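Local coordinates for outer membrane protein TP0453 (Treponema pallidum, PDB 3K8G) that alters membrane permeability at acidic pH and might take part in ligand transport at the outer membrane, at residues His230-Gly233 / Asp234-Ile237; Pro146-Phe149 / Glu150-Thr154. All blocks are in the same frame, centred on the assembly; numbering follows the deposited sequence.

From the N terminus, interaction 2 comes first. It lies within the short, probably amphipathic helix 147-153. Its bonds close single helical turns from P146 to T154. The helix rests on strands 21-26, 162-166 and 189-196. The chain then runs through strand 162-166, helix 169-176, strands 189-196 and 199-207 and helix 215-225 before it reaches interaction 1. There, residues 230-237 close the tight hairpin between strands 228-232 and 235-244, beside strand 199-207. The two contacts follow in series and neither nest nor cross. The centres of interaction 1 and interaction 2 are about 20 Å apart. The nearest atoms of interaction 1 and interaction 2 are about 8 Å apart, without touching.

Interaction 1: residues His230-Gly233 / Asp234-Ile237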
# COMPACT_ATOMS: atom_id res chain seq x y z
N HIS A 230 -10.79 4.24 22.67
CA HIS A 230 -10.42 3.67 23.97
C HIS A 230 -8.98 3.16 23.99
O HIS A 230 -8.39 2.93 22.92
CB HIS A 230 -11.37 2.54 24.37
CG HIS A 230 -11.51 1.46 23.34
ND1 HIS A 230 -10.93 0.22 23.48
CD2 HIS A 230 -12.19 1.43 22.17
CE1 HIS A 230 -11.23 -0.53 22.43
NE2 HIS A 230 -12.01 0.18 21.63
N VAL A 231 -8.45 2.97 25.19
CA VAL A 231 -7.11 2.40 25.37
C VAL A 231 -7.27 0.94 25.78
O VAL A 231 -8.17 0.61 26.56
CB VAL A 231 -6.29 3.22 26.40
CG1 VAL A 231 -4.91 2.57 26.67
CG2 VAL A 231 -6.09 4.63 25.89
N GLU A 232 -6.43 0.08 25.22
CA GLU A 232 -6.38 -1.34 25.57
C GLU A 232 -4.91 -1.69 25.78
O GLU A 232 -4.13 -1.67 24.82
CB GLU A 232 -6.93 -2.21 24.44
CG GLU A 232 -8.44 -2.06 24.13
CD GLU A 232 -8.96 -3.20 23.25
OE1 GLU A 232 -9.92 -2.99 22.48
OE2 GLU A 232 -8.40 -4.31 23.31
N GLY A 233 -4.53 -2.02 27.01
CA GLY A 233 -3.12 -2.25 27.32
C GLY A 233 -2.31 -1.04 26.89
O GLY A 233 -2.59 0.09 27.31
N ASP A 234 -1.34 -1.25 26.01
CA ASP A 234 -0.48 -0.17 25.52
C ASP A 234 -0.89 0.34 24.12
O ASP A 234 -0.07 0.93 23.40
CB ASP A 234 0.99 -0.63 25.56
CG ASP A 234 1.58 -0.61 26.98
OD1 ASP A 234 0.89 -0.17 27.94
OD2 ASP A 234 2.74 -1.05 27.14
N ARG A 235 -2.15 0.14 23.75
CA ARG A 235 -2.63 0.52 22.42
C ARG A 235 -3.85 1.44 22.45
O ARG A 235 -4.85 1.14 23.13
CB ARG A 235 -3.00 -0.72 21.61
CG ARG A 235 -1.82 -1.60 21.22
CD ARG A 235 -2.33 -2.77 20.38
NE ARG A 235 -3.44 -3.48 21.03
CZ ARG A 235 -4.54 -3.93 20.43
NH1 ARG A 235 -4.75 -3.74 19.12
NH2 ARG A 235 -5.47 -4.56 21.15
N LEU A 236 -3.75 2.54 21.71
CA LEU A 236 -4.87 3.44 21.49
C LEU A 236 -5.68 2.91 20.32
O LEU A 236 -5.15 2.73 19.22
CB LEU A 236 -4.35 4.83 21.17
CG LEU A 236 -5.44 5.91 21.03
CD1 LEU A 236 -6.05 6.20 22.41
CD2 LEU A 236 -4.89 7.17 20.38
N ILE A 237 -6.98 2.70 20.55
CA ILE A 237 -7.89 2.20 19.52
C ILE A 237 -8.88 3.29 19.15
O ILE A 237 -9.54 3.86 20.02
CB ILE A 237 -8.67 0.97 20.01
CG1 ILE A 237 -7.74 -0.03 20.71
CG2 ILE A 237 -9.54 0.36 18.87
CD1 ILE A 237 -6.86 -0.83 19.77
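I237 packs over one face of the H230 ring. CB of I237 sits 3.9 Å from the ring centroid of H230, a CH-pi contact, and its CG2 lies near NE2. H230 turns CG between its backbone N and carbonyl carbon (chi1 54°), which brings the ring back over I237. NE2 is hydrogen-bonded to E239. Next to this pair, E232 rests CG against CG1 of I237. OE2 of E232 makes a long salt bridge of 3.6 Å to NH2 of R235. The carboxylate and guanidinium planes are nearly perpendicular, 79° apart. The chain of R235 bends at chi3 (-52°), and CD1 of I237 lies against one face of the guanidinium. NH1 of R235 is hydrogen-bonded to S205 on strand 199-207. On the other sheet face, CG2 of V231 touches CD1 of L236 at 3.8 Å.

The backbone fixes this pairing. H230 and I237 exchange two bonds, with I237 N to H230 O at 2.8 Å. E232 and R235 exchange two more, with E232 N to R235 O at 2.8 Å. G233 takes a positive phi at the corner. This is an antiparallel beta hairpin with a two-residue loop, G233 and D234, in a type II' turn.

Interaction 2: residues Pro146-Phe149 / Glu150-Thr154; sequences PPRF and EKECT
R148 and E152 lie side by side, one helical turn apart, and point the same way. The R148 side chain starts with CG anti to the backbone N (chi1 179°) and stays extended to NE. Its CB leads away from the later residues, but the straight chain carries the tip back alongside E152. CG of R148 is the first atom to meet the partner, 3.7 Å from OE1 of E152. CD of R148 passes OE1 of E152 at 4.0 Å. NE of R148 then donates to OE1 of E152 at 3.1 Å, a nearly straight bond of 172° within a salt bridge. OE1 lies in the guanidinium plane and uses its anti lone pair. NH2 of R148 donates to water 1, which in turn donates to OE1 of E152 at 2.7 Å. OE1 is thus gripped directly and through water. NH2 also bonds a 2-methyl-2,4-pentanediol molecule, probably from the crystallisation liquor, and the guanidinium makes a cation-pi contact with Y192. E152 bends at chi2 (-60°), which lays its carboxylate beside the R148 chain. Its OE2 bonds S159.

This i to i+4 salt bridge spans the start of the short, probably amphipathic helix 147-153, with P146 at the N-cap. The backbone carbonyls of P146, P147, R148 and F149 accept from the amides of E150, K151, E152 and C153 in turn.

Elsewhere around the helix, F149 is buried against Y22 and Y24 of strand 21-26 and A163 and Y165 of strand 162-166. SG of C153 comes obliquely to its ring, 4.2 Å from the centroid of F149, with CE2 the nearest ring atom. Further along, OG1 and N of T154 both bond O of K151, from the same face of its carbonyl plane. OG1 of T154 is 3.2 Å from O of K151.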
# COMPACT_ATOMS: atom_id res chain seq x y z
N PRO A 146 1.02 -7.70 11.29
CA PRO A 146 0.09 -8.02 12.38
C PRO A 146 -1.03 -8.96 11.91
O PRO A 146 -1.27 -9.08 10.73
CB PRO A 146 -0.49 -6.67 12.80
CG PRO A 146 -0.21 -5.72 11.72
CD PRO A 146 0.99 -6.26 10.90
N PRO A 147 -1.69 -9.65 12.86
CA PRO A 147 -2.64 -10.69 12.46
C PRO A 147 -3.78 -10.25 11.55
O PRO A 147 -4.11 -10.99 10.63
CB PRO A 147 -3.18 -11.22 13.79
CG PRO A 147 -2.15 -10.85 14.79
CD PRO A 147 -1.55 -9.56 14.33
N ARG A 148 -4.41 -9.10 11.78
CA ARG A 148 -5.54 -8.71 10.90
C ARG A 148 -5.04 -8.32 9.50
O ARG A 148 -5.70 -8.55 8.50
CB ARG A 148 -6.38 -7.55 11.52
CG ARG A 148 -7.51 -7.13 10.61
CD ARG A 148 -8.46 -6.12 11.27
NE ARG A 148 -9.54 -5.84 10.34
CZ ARG A 148 -10.47 -4.92 10.59
NH1 ARG A 148 -10.44 -4.23 11.72
NH2 ARG A 148 -11.42 -4.70 9.70
N PHE A 149 -3.86 -7.71 9.45
CA PHE A 149 -3.28 -7.40 8.13
C PHE A 149 -3.08 -8.73 7.34
O PHE A 149 -3.49 -8.86 6.16
CB PHE A 149 -1.97 -6.64 8.32
CG PHE A 149 -1.37 -6.14 7.01
CD1 PHE A 149 -1.48 -4.80 6.67
CD2 PHE A 149 -0.72 -7.04 6.15
CE1 PHE A 149 -0.92 -4.32 5.46
CE2 PHE A 149 -0.18 -6.60 4.93
CZ PHE A 149 -0.28 -5.22 4.58
N GLU A 150 -2.45 -9.70 7.98
CA GLU A 150 -2.29 -11.06 7.37
C GLU A 150 -3.63 -11.65 6.92
O GLU A 150 -3.74 -12.17 5.80
CB GLU A 150 -1.66 -12.05 8.37
CG GLU A 150 -0.21 -11.75 8.74
CD GLU A 150 0.84 -12.06 7.63
OE1 GLU A 150 2.04 -11.95 7.95
OE2 GLU A 150 0.51 -12.45 6.49
N LYS A 151 -4.64 -11.55 7.79
CA LYS A 151 -5.99 -12.00 7.44
C LYS A 151 -6.57 -11.29 6.20
O LYS A 151 -7.05 -11.96 5.25
CB LYS A 151 -6.96 -11.88 8.64
CG LYS A 151 -8.37 -12.47 8.36
CD LYS A 151 -8.25 -13.93 7.85
CE LYS A 151 -9.58 -14.72 7.89
NZ LYS A 151 -9.46 -16.07 7.23
N GLU A 152 -6.51 -9.96 6.19
CA GLU A 152 -7.02 -9.20 5.04
C GLU A 152 -6.32 -9.64 3.74
O GLU A 152 -6.98 -9.85 2.71
CB GLU A 152 -6.87 -7.68 5.23
CG GLU A 152 -7.60 -7.06 6.47
CD GLU A 152 -9.13 -7.27 6.48
OE1 GLU A 152 -9.69 -7.14 7.57
OE2 GLU A 152 -9.75 -7.55 5.44
N CYS A 153 -5.01 -9.85 3.81
CA CYS A 153 -4.24 -10.28 2.63
C CYS A 153 -4.71 -11.58 2.00
O CYS A 153 -4.47 -11.80 0.81
CB CYS A 153 -2.72 -10.36 2.92
SG CYS A 153 -1.95 -8.73 3.11
N THR A 154 -5.37 -12.46 2.75
CA THR A 154 -5.91 -13.65 2.10
C THR A 154 -7.42 -13.66 1.92
O THR A 154 -8.00 -14.69 1.67
CB THR A 154 -5.48 -14.90 2.84
OG1 THR A 154 -5.90 -14.80 4.20
CG2 THR A 154 -3.96 -15.06 2.76
O HOH W 1 -12.26 -6.39 7.22